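Local atomic coordinates of D-lactate dehydrogenase (Fermentative) (Pseudomonas aeruginosa, PDB entry 6ABJ), a protein that interconverts pyruvate and D-lactate with the NADH/NAD couple as redox partner, and assembles as a tetramer. Residues V63-V68 with A89-G94; V163-T168 with S218-L223; A237-G242 with G266-L271. One frame throughout, in Å; residues are numbered along the deposited sequence.

Interaction 1 (V63-V68 with A89-G94); sequences VVCAFV and ALRSAG. With ACT (acetate ion), chain D.
Cys65 and Arg91 meet on one side of a parallel strand pair: the arginine's CB, CG and CD pass the thiol, and its NH1 gives a weak hydrogen bond to Cys65 SG, 3.7 Å long. With CG lodged between its backbone N and carbonyl carbon (chi1 52°) and the chain extended from CG to NE, Arg91 reaches back over the neighbouring strand. The guanidinium has Phe67 CB over one face and Cys65 O at its edge, NH1 lying 3.1 Å from that oxygen. Arginine suits this place because its methylenes are long enough to pass the thiol and its flat guanidinium can lie against Phe67 CB while its nitrogens face polar atoms. Backbone bonds hold the pair in register. Val64 O accepts from Ala89 N at 2.8 Å, Ala66 N reaches Ala89 O at 2.9 Å, and Ala66 O takes Arg91 N at 3.0 Å. This is the parallel pairing of a beta-alpha-beta unit, strands 63-66 and 87-90 joined through helix 74-82. Past the strands Arg91 centres an inverse gamma turn, and the segments diverge. There Val68 CG1 lies 3.5 Å from Ser92 OG, a small hydroxyl that folds back to donate to Gly94 O. Gly94 N in turn binds an acetate, probably from the crystallisation liquor, through OXT at 3.0 Å, and Tyr116 holds the same ion. Farther out, Phe22 O accepts from Arg91 NH2, helix 317-335 packs on Ala89, whose methyl suits a close helix, and Phe67 approaches Phe314, a residue of the NADH site.

Interaction 2 (V163-T168 with S218-L223); sequences VGVIGT and SLHCPL
Ile166 and Leu219 form the tightly packed part of this contact, lying side by side and pointing the same way, with Ile166 CD1 3.8 Å from Leu219 CD2. Both belong to parallel strands of the Rossmann domain; two branched aliphatic chains suit the buried face, and helix 207-213 packs on the isoleucine. Ile166 CG2, anti to the backbone N, extends this patch to Cys221 SG at 4.1 Å. Between the strands run three hydrogen bonds: Ser218 N to Gly164 O (2.9 Å), Ile166 N to Ser218 O (3.1 Å, nearly straight at 174°) and His220 N to Ile166 O (2.7 Å). On the other face of the sheet, toward helix 170-181, contacts are slacker. Val165 CG1 comes no nearer than 4.1 Å to His220 CD2, the two side chains crossing at a slant, and the imidazole NE2 makes a weak hydrogen bond to Ser218 OG. Beyond the strand ends His220 and Cys221 become partly exposed. Gly167, the first glycine of what fits a GxGxxG fingerprint, has no side chain to hold the loops apart, so its CA comes within 4.0 Å of Cys221 CB, and its positive phi suits glycine as well; Thr168 N beside it bonds to Asp190, which binds NADH. His220 likewise touches Thr248, another NADH residue. The backbone hydrogen bonds and the aliphatic pair thus fix the strand ends beside the dinucleotide site, and there the buried Gly167 O has no hydrogen-bond partner in this coenzyme-free model, its nearest neighbour across the contact being His220 CB at 3.6 Å.

Interaction 3 (A237-G242 with G266-L271); sequences ATMKPG and GQLGYL
Gln267 reaches across to Met239 at the edge of the Rossmann domain, where the loop leaving helix 233-238 to enter strand 243-247 meets the start of the neighbouring parallel strand 268-273. The glutamine has the most surface buried here. Its CG lies opposite the backbone N (chi1 167°) and the chain then bends at chi2 (61°), which brings the amide back over the loop although the side chain sets out away from it. NE2 donates to Met239 O at 2.9 Å, coming from above the carbonyl plane, and also to Leu236 O, so one amide group ties up two carbonyls at the end of the helix. OE1 packs beside Pro241, 3.5 Å from its CA and 3.6 Å from its CG, the two side chains lying across each other. Gly242, next in buried area, meets the other segment through its backbone alone. Its N bonds to Gln267 O at 2.8 Å, and its positive phi, readily adopted by glycine, lets the loop swing into strand 243-247. Gly269, lacking a side chain, can bring its CA within 3.5 Å of Gly242 O in a CA-H...O contact. The same oxygen lies at the edge of the Tyr270 ring, whose hydroxyl bonds to Arg135. Met239 supplies the apolar part, being flexible enough to bend at chi3 and set CE 3.9 Å from Leu268 CD1, a leucine that also packs on helix 256-265. Lys240 pairs in a salt bridge with Asp215. A water bridges the segments, donating to Lys240 O at 2.7 Å and to Gln267 O at 2.6 Å.

In the fold
From the N terminus, interaction 1 comes first: it closes a 20-residue excursion through helix 74-82 within the five-stranded parallel sheet. The chain then passes to the seven-stranded Rossmann sheet. Interaction 2 closes a longer loop of 49 residues, joining strand 162-166 to strand 216-219 at the point where the strand order reverses from one half of that sheet to the other. Interaction 3 follows, closing 23 residues around strand 243-247 and helix 256-265. The three are in series, neither nested nor crossed. Interactions 2 and 3 share one sheet, with centres about 17 Å apart, whereas interaction 1 lies across the chain's centre, its centre about 26 Å from that of interaction 2.

Interaction 1 (V63-V68 with A89-G94)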
ATOM      1  N   VAL B  63     -13.650  20.444 -34.921  1.00 45.74           N
ATOM      2  CA  VAL B  63     -13.551  19.047 -34.538  1.00 42.99           C
ATOM      3  C   VAL B  63     -13.321  18.954 -33.051  1.00 42.44           C
ATOM      4  O   VAL B  63     -12.547  19.746 -32.485  1.00 43.41           O
ATOM      5  CB  VAL B  63     -12.423  18.314 -35.275  1.00 42.77           C
ATOM      6  CG1 VAL B  63     -12.361  16.842 -34.821  1.00 40.61           C
ATOM      7  CG2 VAL B  63     -12.650  18.417 -36.779  1.00 43.89           C
ATOM      8  N   VAL B  64     -14.067  18.047 -32.431  1.00 40.62           N
ATOM      9  CA  VAL B  64     -13.868  17.756 -31.001  1.00 41.79           C
ATOM     10  C   VAL B  64     -13.491  16.304 -30.883  1.00 38.71           C
ATOM     11  O   VAL B  64     -14.083  15.432 -31.543  1.00 39.92           O
ATOM     12  CB  VAL B  64     -15.056  18.190 -30.092  1.00 45.09           C
ATOM     13  CG1 VAL B  64     -15.361  19.666 -30.279  1.00 47.83           C
ATOM     14  CG2 VAL B  64     -16.293  17.362 -30.318  1.00 47.02           C
ATOM     15  N   CYS B  65     -12.451  16.040 -30.076  1.00 42.29           N
ATOM     16  CA  CYS B  65     -11.959  14.684 -29.920  1.00 39.10           C
ATOM     17  C   CYS B  65     -12.280  14.207 -28.493  1.00 37.96           C
ATOM     18  O   CYS B  65     -11.860  14.842 -27.536  1.00 36.14           O
ATOM     19  CB  CYS B  65     -10.449  14.582 -30.216  1.00 38.94           C
ATOM     20  SG  CYS B  65      -9.851  12.875 -29.936  1.00 39.12           S
ATOM     21  N   ALA B  66     -13.061  13.140 -28.378  1.00 38.99           N
ATOM     22  CA  ALA B  66     -13.622  12.709 -27.094  1.00 37.92           C
ATOM     23  C   ALA B  66     -13.188  11.296 -26.763  1.00 39.07           C
ATOM     24  O   ALA B  66     -12.889  10.502 -27.635  1.00 33.77           O
ATOM     25  CB  ALA B  66     -15.148  12.744 -27.098  1.00 39.11           C
ATOM     26  N   PHE B  67     -13.196  10.986 -25.470  1.00 37.98           N
ATOM     27  CA  PHE B  67     -12.913   9.664 -25.037  1.00 36.89           C
ATOM     28  C   PHE B  67     -14.198   9.146 -24.450  1.00 39.42           C
ATOM     29  O   PHE B  67     -15.185   9.871 -24.354  1.00 38.40           O
ATOM     30  CB  PHE B  67     -11.765   9.710 -23.961  1.00 36.21           C
ATOM     31  CG  PHE B  67     -11.179   8.365 -23.665  1.00 34.71           C
ATOM     32  CD1 PHE B  67     -10.886   7.470 -24.677  1.00 31.69           C
ATOM     33  CD2 PHE B  67     -10.895   7.990 -22.370  1.00 39.53           C
ATOM     34  CE1 PHE B  67     -10.379   6.213 -24.418  1.00 34.58           C
ATOM     35  CE2 PHE B  67     -10.379   6.724 -22.095  1.00 36.12           C
ATOM     36  CZ  PHE B  67     -10.079   5.853 -23.116  1.00 33.69           C
ATOM     37  N   VAL B  68     -14.188   7.902 -23.990  1.00 42.17           N
ATOM     38  CA  VAL B  68     -15.445   7.252 -23.571  1.00 43.51           C
ATOM     39  C   VAL B  68     -16.141   7.804 -22.293  1.00 43.08           C
ATOM     40  O   VAL B  68     -17.306   7.505 -22.021  1.00 50.18           O
ATOM     41  CB  VAL B  68     -15.269   5.726 -23.382  1.00 44.14           C
ATOM     42  CG1 VAL B  68     -14.815   5.069 -24.659  1.00 43.04           C
ATOM     43  CG2 VAL B  68     -14.300   5.413 -22.236  1.00 42.42           C
ATOM     44  N   ALA B  89     -14.746  13.204 -33.147  1.00 32.96           N
ATOM     45  CA  ALA B  89     -13.790  12.116 -33.354  1.00 30.89           C
ATOM     46  C   ALA B  89     -13.578  11.447 -31.992  1.00 32.16           C
ATOM     47  O   ALA B  89     -13.095  12.118 -31.056  1.00 32.56           O
ATOM     48  CB  ALA B  89     -12.459  12.633 -33.837  1.00 29.68           C
ATOM     49  N   LEU B  90     -13.890  10.150 -31.897  1.00 33.74           N
ATOM     50  CA  LEU B  90     -13.693   9.385 -30.615  1.00 32.63           C
ATOM     51  C   LEU B  90     -12.343   8.735 -30.716  1.00 31.79           C
ATOM     52  O   LEU B  90     -12.061   7.956 -31.667  1.00 28.49           O
ATOM     53  CB  LEU B  90     -14.725   8.322 -30.424  1.00 33.91           C
ATOM     54  CG  LEU B  90     -16.170   8.692 -30.673  1.00 39.27           C
ATOM     55  CD1 LEU B  90     -17.041   7.469 -30.617  1.00 42.59           C
ATOM     56  CD2 LEU B  90     -16.607   9.717 -29.657  1.00 42.52           C
ATOM     57  N   ARG B  91     -11.458   9.039 -29.763  1.00 33.14           N
ATOM     58  CA  ARG B  91     -10.153   8.373 -29.697  1.00 32.08           C
ATOM     59  C   ARG B  91     -10.303   7.054 -28.903  1.00 33.70           C
ATOM     60  O   ARG B  91      -9.524   6.760 -27.992  1.00 38.24           O
ATOM     61  CB  ARG B  91      -9.059   9.255 -29.082  1.00 33.05           C
ATOM     62  CG  ARG B  91      -9.380   9.871 -27.727  1.00 36.07           C
ATOM     63  CD  ARG B  91      -8.248  10.778 -27.257  1.00 34.79           C
ATOM     64  NE  ARG B  91      -8.376  11.190 -25.857  1.00 36.97           N
ATOM     65  CZ  ARG B  91      -9.125  12.202 -25.426  1.00 38.65           C
ATOM     66  NH1 ARG B  91      -9.840  12.922 -26.280  1.00 36.43           N
ATOM     67  NH2 ARG B  91      -9.162  12.491 -24.131  1.00 37.94           N
ATOM     68  N   SER B  92     -11.320   6.276 -29.270  1.00 35.81           N
ATOM     69  CA  SER B  92     -11.677   5.041 -28.616  1.00 32.73           C
ATOM     70  C   SER B  92     -12.315   4.158 -29.654  1.00 34.38           C
ATOM     71  O   SER B  92     -12.794   4.641 -30.708  1.00 33.44           O
ATOM     72  CB  SER B  92     -12.684   5.308 -27.492  1.00 34.29           C
ATOM     73  OG  SER B  92     -13.921   5.849 -27.958  1.00 37.56           O
ATOM     74  N   ALA B  93     -12.428   2.877 -29.343  1.00 33.81           N
ATOM     75  CA  ALA B  93     -13.271   2.003 -30.118  1.00 33.55           C
ATOM     76  C   ALA B  93     -14.706   2.158 -29.686  1.00 38.24           C
ATOM     77  O   ALA B  93     -15.615   2.222 -30.534  1.00 34.31           O
ATOM     78  CB  ALA B  93     -12.803   0.558 -30.006  1.00 36.52           C
ATOM     79  N   GLY B  94     -14.934   2.227 -28.363  1.00 37.14           N
ATOM     80  CA  GLY B  94     -16.292   2.221 -27.852  1.00 38.19           C
ATOM     81  C   GLY B  94     -16.952   3.578 -28.002  1.00 39.01           C
ATOM     82  O   GLY B  94     -16.273   4.611 -28.086  1.00 38.02           O
TER
HETATM   83  C   ACT D 401     -13.351   1.807 -24.988  1.00 38.60           C
HETATM   84  O   ACT D 401     -14.476   1.452 -24.576  1.00 36.61           O
HETATM   85  OXT ACT D 401     -12.986   1.616 -26.168  1.00 52.01           O
HETATM   86  CH3 ACT D 401     -12.409   2.482 -24.035  1.00 37.60           C

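Interaction 2 (V163-T168 with S218-L223)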
ATOM      1  N   VAL B 163      -5.070 -23.676 -21.466  1.00 25.24           N
ATOM      2  CA  VAL B 163      -5.446 -22.315 -21.569  1.00 24.32           C
ATOM      3  C   VAL B 163      -6.557 -22.258 -22.612  1.00 25.74           C
ATOM      4  O   VAL B 163      -6.349 -22.641 -23.751  1.00 26.30           O
ATOM      5  CB  VAL B 163      -4.263 -21.486 -22.011  1.00 25.45           C
ATOM      6  CG1 VAL B 163      -4.681 -20.051 -22.283  1.00 25.13           C
ATOM      7  CG2 VAL B 163      -3.152 -21.486 -20.958  1.00 27.30           C
ATOM      8  N   GLY B 164      -7.718 -21.782 -22.204  1.00 24.77           N
ATOM      9  CA  GLY B 164      -8.878 -21.723 -23.072  1.00 25.60           C
ATOM     10  C   GLY B 164      -9.142 -20.315 -23.541  1.00 27.29           C
ATOM     11  O   GLY B 164      -9.397 -19.387 -22.751  1.00 27.07           O
ATOM     12  N   VAL B 165      -9.120 -20.166 -24.864  1.00 26.93           N
ATOM     13  CA  VAL B 165      -9.310 -18.901 -25.520  1.00 26.90           C
ATOM     14  C   VAL B 165     -10.689 -18.835 -26.104  1.00 28.62           C
ATOM     15  O   VAL B 165     -11.029 -19.626 -27.042  1.00 30.61           O
ATOM     16  CB  VAL B 165      -8.296 -18.756 -26.631  1.00 28.91           C
ATOM     17  CG1 VAL B 165      -8.397 -17.365 -27.252  1.00 30.77           C
ATOM     18  CG2 VAL B 165      -6.909 -19.048 -26.103  1.00 28.88           C
ATOM     19  N   ILE B 166     -11.492 -17.937 -25.569  1.00 27.25           N
ATOM     20  CA  ILE B 166     -12.823 -17.760 -26.039  1.00 27.66           C
ATOM     21  C   ILE B 166     -12.833 -16.557 -26.995  1.00 28.70           C
ATOM     22  O   ILE B 166     -12.764 -15.395 -26.580  1.00 26.65           O
ATOM     23  CB  ILE B 166     -13.788 -17.574 -24.869  1.00 29.47           C
ATOM     24  CG1 ILE B 166     -13.802 -18.878 -24.057  1.00 29.22           C
ATOM     25  CG2 ILE B 166     -15.230 -17.280 -25.337  1.00 30.12           C
ATOM     26  CD1 ILE B 166     -14.601 -18.742 -22.804  1.00 29.03           C
ATOM     27  N   GLY B 167     -12.914 -16.879 -28.293  1.00 29.35           N
ATOM     28  CA  GLY B 167     -12.878 -15.830 -29.346  1.00 31.47           C
ATOM     29  C   GLY B 167     -11.511 -15.795 -29.950  1.00 31.73           C
ATOM     30  O   GLY B 167     -10.533 -15.410 -29.299  1.00 30.17           O
ATOM     31  N   THR B 168     -11.415 -16.225 -31.199  1.00 30.22           N
ATOM     32  CA  THR B 168     -10.127 -16.365 -31.845  1.00 30.79           C
ATOM     33  C   THR B 168      -9.955 -15.424 -33.031  1.00 33.86           C
ATOM     34  O   THR B 168      -9.233 -15.743 -33.969  1.00 30.63           O
ATOM     35  CB  THR B 168      -9.815 -17.819 -32.237  1.00 32.71           C
ATOM     36  OG1 THR B 168     -10.859 -18.368 -33.091  1.00 34.71           O
ATOM     37  CG2 THR B 168      -9.685 -18.672 -30.976  1.00 35.18           C
ATOM     38  N   SER B 218      -9.569 -17.081 -21.062  1.00 23.65           N
ATOM     39  CA  SER B 218      -9.364 -15.705 -21.351  1.00 24.72           C
ATOM     40  C   SER B 218     -10.410 -15.309 -22.405  1.00 26.64           C
ATOM     41  O   SER B 218     -10.545 -16.006 -23.372  1.00 25.23           O
ATOM     42  CB  SER B 218      -7.963 -15.421 -21.873  1.00 24.68           C
ATOM     43  OG  SER B 218      -7.730 -14.041 -21.980  1.00 25.26           O
ATOM     44  N   LEU B 219     -11.135 -14.206 -22.147  1.00 27.79           N
ATOM     45  CA  LEU B 219     -12.188 -13.756 -23.040  1.00 29.15           C
ATOM     46  C   LEU B 219     -11.651 -12.776 -24.087  1.00 31.32           C
ATOM     47  O   LEU B 219     -11.060 -11.727 -23.761  1.00 29.62           O
ATOM     48  CB  LEU B 219     -13.305 -13.102 -22.256  1.00 29.89           C
ATOM     49  CG  LEU B 219     -13.850 -13.913 -21.117  1.00 30.91           C
ATOM     50  CD1 LEU B 219     -14.848 -13.174 -20.237  1.00 30.06           C
ATOM     51  CD2 LEU B 219     -14.543 -15.145 -21.664  1.00 31.05           C
ATOM     52  N   HIS B 220     -11.894 -13.119 -25.352  1.00 34.42           N
ATOM     53  CA  HIS B 220     -11.579 -12.231 -26.447  1.00 38.16           C
ATOM     54  C   HIS B 220     -12.651 -12.195 -27.550  1.00 43.02           C
ATOM     55  O   HIS B 220     -12.341 -11.841 -28.674  1.00 47.31           O
ATOM     56  CB  HIS B 220     -10.278 -12.659 -27.065  1.00 35.27           C
ATOM     57  CG  HIS B 220      -9.160 -12.717 -26.080  1.00 35.49           C
ATOM     58  ND1 HIS B 220      -8.397 -11.616 -25.736  1.00 34.32           N
ATOM     59  CD2 HIS B 220      -8.703 -13.751 -25.342  1.00 31.85           C
ATOM     60  CE1 HIS B 220      -7.507 -11.982 -24.837  1.00 34.39           C
ATOM     61  NE2 HIS B 220      -7.665 -13.277 -24.602  1.00 35.70           N
ATOM     62  N   CYS B 221     -13.887 -12.531 -27.225  1.00 41.15           N
ATOM     63  CA  CYS B 221     -14.939 -12.494 -28.225  1.00 44.34           C
ATOM     64  C   CYS B 221     -15.617 -11.118 -28.212  1.00 49.26           C
ATOM     65  O   CYS B 221     -15.688 -10.464 -27.144  1.00 41.03           O
ATOM     66  CB  CYS B 221     -15.942 -13.591 -27.952  1.00 45.95           C
ATOM     67  SG  CYS B 221     -16.550 -13.543 -26.228  1.00 44.30           S
ATOM     68  N   PRO B 222     -16.139 -10.673 -29.392  1.00 48.03           N
ATOM     69  CA  PRO B 222     -16.975  -9.486 -29.451  1.00 44.31           C
ATOM     70  C   PRO B 222     -18.184  -9.561 -28.550  1.00 40.17           C
ATOM     71  O   PRO B 222     -18.746 -10.660 -28.276  1.00 39.33           O
ATOM     72  CB  PRO B 222     -17.421  -9.441 -30.951  1.00 48.98           C
ATOM     73  CG  PRO B 222     -16.267 -10.081 -31.672  1.00 49.51           C
ATOM     74  CD  PRO B 222     -15.894 -11.231 -30.743  1.00 50.58           C
ATOM     75  N   LEU B 223     -18.604  -8.397 -28.056  1.00 41.80           N
ATOM     76  CA  LEU B 223     -19.841  -8.329 -27.286  1.00 44.92           C
ATOM     77  C   LEU B 223     -21.058  -8.212 -28.239  1.00 49.55           C
ATOM     78  O   LEU B 223     -21.101  -7.306 -29.054  1.00 56.79           O
ATOM     79  CB  LEU B 223     -19.831  -7.131 -26.301  1.00 46.01           C
ATOM     80  CG  LEU B 223     -21.175  -6.825 -25.615  1.00 47.12           C
ATOM     81  CD1 LEU B 223     -21.592  -7.936 -24.679  1.00 47.11           C
ATOM     82  CD2 LEU B 223     -21.145  -5.471 -24.881  1.00 49.95           C
TER

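Interaction 3 (A237-G242 with G266-L271)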
ATOM      1  N   ALA B 237     -20.017 -21.872 -12.768  1.00 40.31           N
ATOM      2  CA  ALA B 237     -20.080 -23.184 -12.146  1.00 38.60           C
ATOM      3  C   ALA B 237     -19.629 -24.335 -13.091  1.00 37.64           C
ATOM      4  O   ALA B 237     -19.297 -25.403 -12.634  1.00 37.48           O
ATOM      5  CB  ALA B 237     -21.496 -23.435 -11.617  1.00 46.22           C
ATOM      6  N   THR B 238     -19.552 -24.094 -14.407  1.00 38.66           N
ATOM      7  CA  THR B 238     -19.021 -25.084 -15.407  1.00 41.40           C
ATOM      8  C   THR B 238     -17.454 -25.166 -15.283  1.00 41.12           C
ATOM      9  O   THR B 238     -16.816 -26.246 -15.379  1.00 37.94           O
ATOM     10  CB  THR B 238     -19.494 -24.627 -16.832  1.00 39.24           C
ATOM     11  OG1 THR B 238     -20.935 -24.440 -16.829  1.00 38.73           O
ATOM     12  CG2 THR B 238     -19.086 -25.582 -17.949  1.00 36.22           C
ATOM     13  N   MET B 239     -16.855 -24.027 -14.948  1.00 37.88           N
ATOM     14  CA  MET B 239     -15.370 -23.958 -14.905  1.00 33.35           C
ATOM     15  C   MET B 239     -14.735 -24.952 -13.939  1.00 30.79           C
ATOM     16  O   MET B 239     -15.344 -25.400 -13.033  1.00 28.66           O
ATOM     17  CB  MET B 239     -14.929 -22.556 -14.596  1.00 34.35           C
ATOM     18  CG  MET B 239     -15.261 -21.636 -15.727  1.00 33.21           C
ATOM     19  SD  MET B 239     -14.906 -19.930 -15.581  1.00 36.42           S
ATOM     20  CE  MET B 239     -13.148 -20.028 -15.178  1.00 34.17           C
ATOM     21  N   LYS B 240     -13.460 -25.258 -14.147  1.00 29.77           N
ATOM     22  CA  LYS B 240     -12.643 -26.081 -13.254  1.00 28.69           C
ATOM     23  C   LYS B 240     -12.396 -25.358 -11.912  1.00 29.62           C
ATOM     24  O   LYS B 240     -12.037 -24.176 -11.895  1.00 26.01           O
ATOM     25  CB  LYS B 240     -11.307 -26.357 -13.923  1.00 29.96           C
ATOM     26  CG  LYS B 240     -10.301 -27.213 -13.190  1.00 32.47           C
ATOM     27  CD  LYS B 240      -9.220 -27.574 -14.190  1.00 37.39           C
ATOM     28  CE  LYS B 240      -8.328 -28.712 -13.755  1.00 37.99           C
ATOM     29  NZ  LYS B 240      -7.200 -28.754 -14.735  1.00 38.62           N
ATOM     30  N   PRO B 241     -12.609 -26.053 -10.793  1.00 30.47           N
ATOM     31  CA  PRO B 241     -12.446 -25.412  -9.498  1.00 31.10           C
ATOM     32  C   PRO B 241     -11.073 -24.857  -9.313  1.00 29.72           C
ATOM     33  O   PRO B 241     -10.103 -25.521  -9.614  1.00 30.31           O
ATOM     34  CB  PRO B 241     -12.682 -26.540  -8.515  1.00 33.32           C
ATOM     35  CG  PRO B 241     -13.725 -27.430  -9.238  1.00 33.98           C
ATOM     36  CD  PRO B 241     -13.303 -27.363 -10.683  1.00 34.18           C
ATOM     37  N   GLY B 242     -10.991 -23.606  -8.913  1.00 28.12           N
ATOM     38  CA  GLY B 242      -9.665 -22.959  -8.737  1.00 26.32           C
ATOM     39  C   GLY B 242      -9.102 -22.338  -9.988  1.00 25.98           C
ATOM     40  O   GLY B 242      -7.986 -21.782  -9.969  1.00 25.49           O
ATOM     41  N   GLY B 266     -14.179 -20.163  -3.502  1.00 32.68           N
ATOM     42  CA  GLY B 266     -12.966 -20.781  -4.026  1.00 29.89           C
ATOM     43  C   GLY B 266     -13.202 -21.458  -5.379  1.00 28.54           C
ATOM     44  O   GLY B 266     -12.258 -21.868  -6.000  1.00 29.51           O
ATOM     45  N   GLN B 267     -14.438 -21.529  -5.855  1.00 26.72           N
ATOM     46  CA  GLN B 267     -14.695 -22.060  -7.109  1.00 29.88           C
ATOM     47  C   GLN B 267     -13.852 -21.341  -8.211  1.00 27.88           C
ATOM     48  O   GLN B 267     -13.304 -21.995  -9.111  1.00 28.08           O
ATOM     49  CB  GLN B 267     -16.203 -21.987  -7.456  1.00 31.82           C
ATOM     50  CG  GLN B 267     -16.582 -22.263  -8.921  1.00 33.56           C
ATOM     51  CD  GLN B 267     -16.221 -23.647  -9.441  1.00 34.69           C
ATOM     52  OE1 GLN B 267     -15.762 -24.503  -8.708  1.00 32.27           O
ATOM     53  NE2 GLN B 267     -16.368 -23.833 -10.767  1.00 38.81           N
ATOM     54  N   LEU B 268     -13.868 -20.022  -8.186  1.00 25.84           N
ATOM     55  CA  LEU B 268     -12.977 -19.259  -9.037  1.00 25.89           C
ATOM     56  C   LEU B 268     -11.731 -18.933  -8.217  1.00 23.65           C
ATOM     57  O   LEU B 268     -11.825 -18.244  -7.193  1.00 24.30           O
ATOM     58  CB  LEU B 268     -13.676 -17.985  -9.556  1.00 26.11           C
ATOM     59  CG  LEU B 268     -12.908 -17.173 -10.577  1.00 26.51           C
ATOM     60  CD1 LEU B 268     -12.683 -17.928 -11.882  1.00 26.58           C
ATOM     61  CD2 LEU B 268     -13.649 -15.918 -10.936  1.00 27.32           C
ATOM     62  N   GLY B 269     -10.575 -19.363  -8.722  1.00 22.15           N
ATOM     63  CA  GLY B 269      -9.309 -19.182  -8.038  1.00 21.00           C
ATOM     64  C   GLY B 269      -8.710 -17.811  -8.204  1.00 20.51           C
ATOM     65  O   GLY B 269      -7.997 -17.354  -7.329  1.00 20.32           O
ATOM     66  N   TYR B 270      -8.883 -17.231  -9.379  1.00 19.84           N
ATOM     67  CA  TYR B 270      -8.241 -15.975  -9.687  1.00 20.62           C
ATOM     68  C   TYR B 270      -9.082 -15.216 -10.678  1.00 20.54           C
ATOM     69  O   TYR B 270      -9.759 -15.804 -11.525  1.00 21.89           O
ATOM     70  CB  TYR B 270      -6.880 -16.193 -10.372  1.00 22.13           C
ATOM     71  CG  TYR B 270      -5.879 -17.139  -9.736  1.00 21.74           C
ATOM     72  CD1 TYR B 270      -5.991 -18.516  -9.889  1.00 22.52           C
ATOM     73  CD2 TYR B 270      -4.773 -16.643  -9.054  1.00 22.93           C
ATOM     74  CE1 TYR B 270      -5.055 -19.373  -9.339  1.00 23.26           C
ATOM     75  CE2 TYR B 270      -3.834 -17.492  -8.503  1.00 22.93           C
ATOM     76  CZ  TYR B 270      -3.978 -18.855  -8.647  1.00 23.70           C
ATOM     77  OH  TYR B 270      -3.043 -19.698  -8.097  1.00 24.66           O
ATOM     78  N   LEU B 271      -9.003 -13.900 -10.591  1.00 22.04           N
ATOM     79  CA  LEU B 271      -9.627 -13.023 -11.584  1.00 21.91           C
ATOM     80  C   LEU B 271      -8.785 -11.820 -11.959  1.00 21.87           C
ATOM     81  O   LEU B 271      -8.332 -11.066 -11.112  1.00 20.75           O
ATOM     82  CB  LEU B 271     -10.993 -12.569 -11.059  1.00 23.10           C
ATOM     83  CG  LEU B 271     -11.814 -11.620 -11.960  1.00 23.34           C
ATOM     84  CD1 LEU B 271     -12.426 -12.351 -13.118  1.00 24.20           C
ATOM     85  CD2 LEU B 271     -12.859 -10.888 -11.140  1.00 23.63           C
TER
HETATM   86  O   HOH W   1     -13.217 -21.701 -11.725  1.00 33.26           O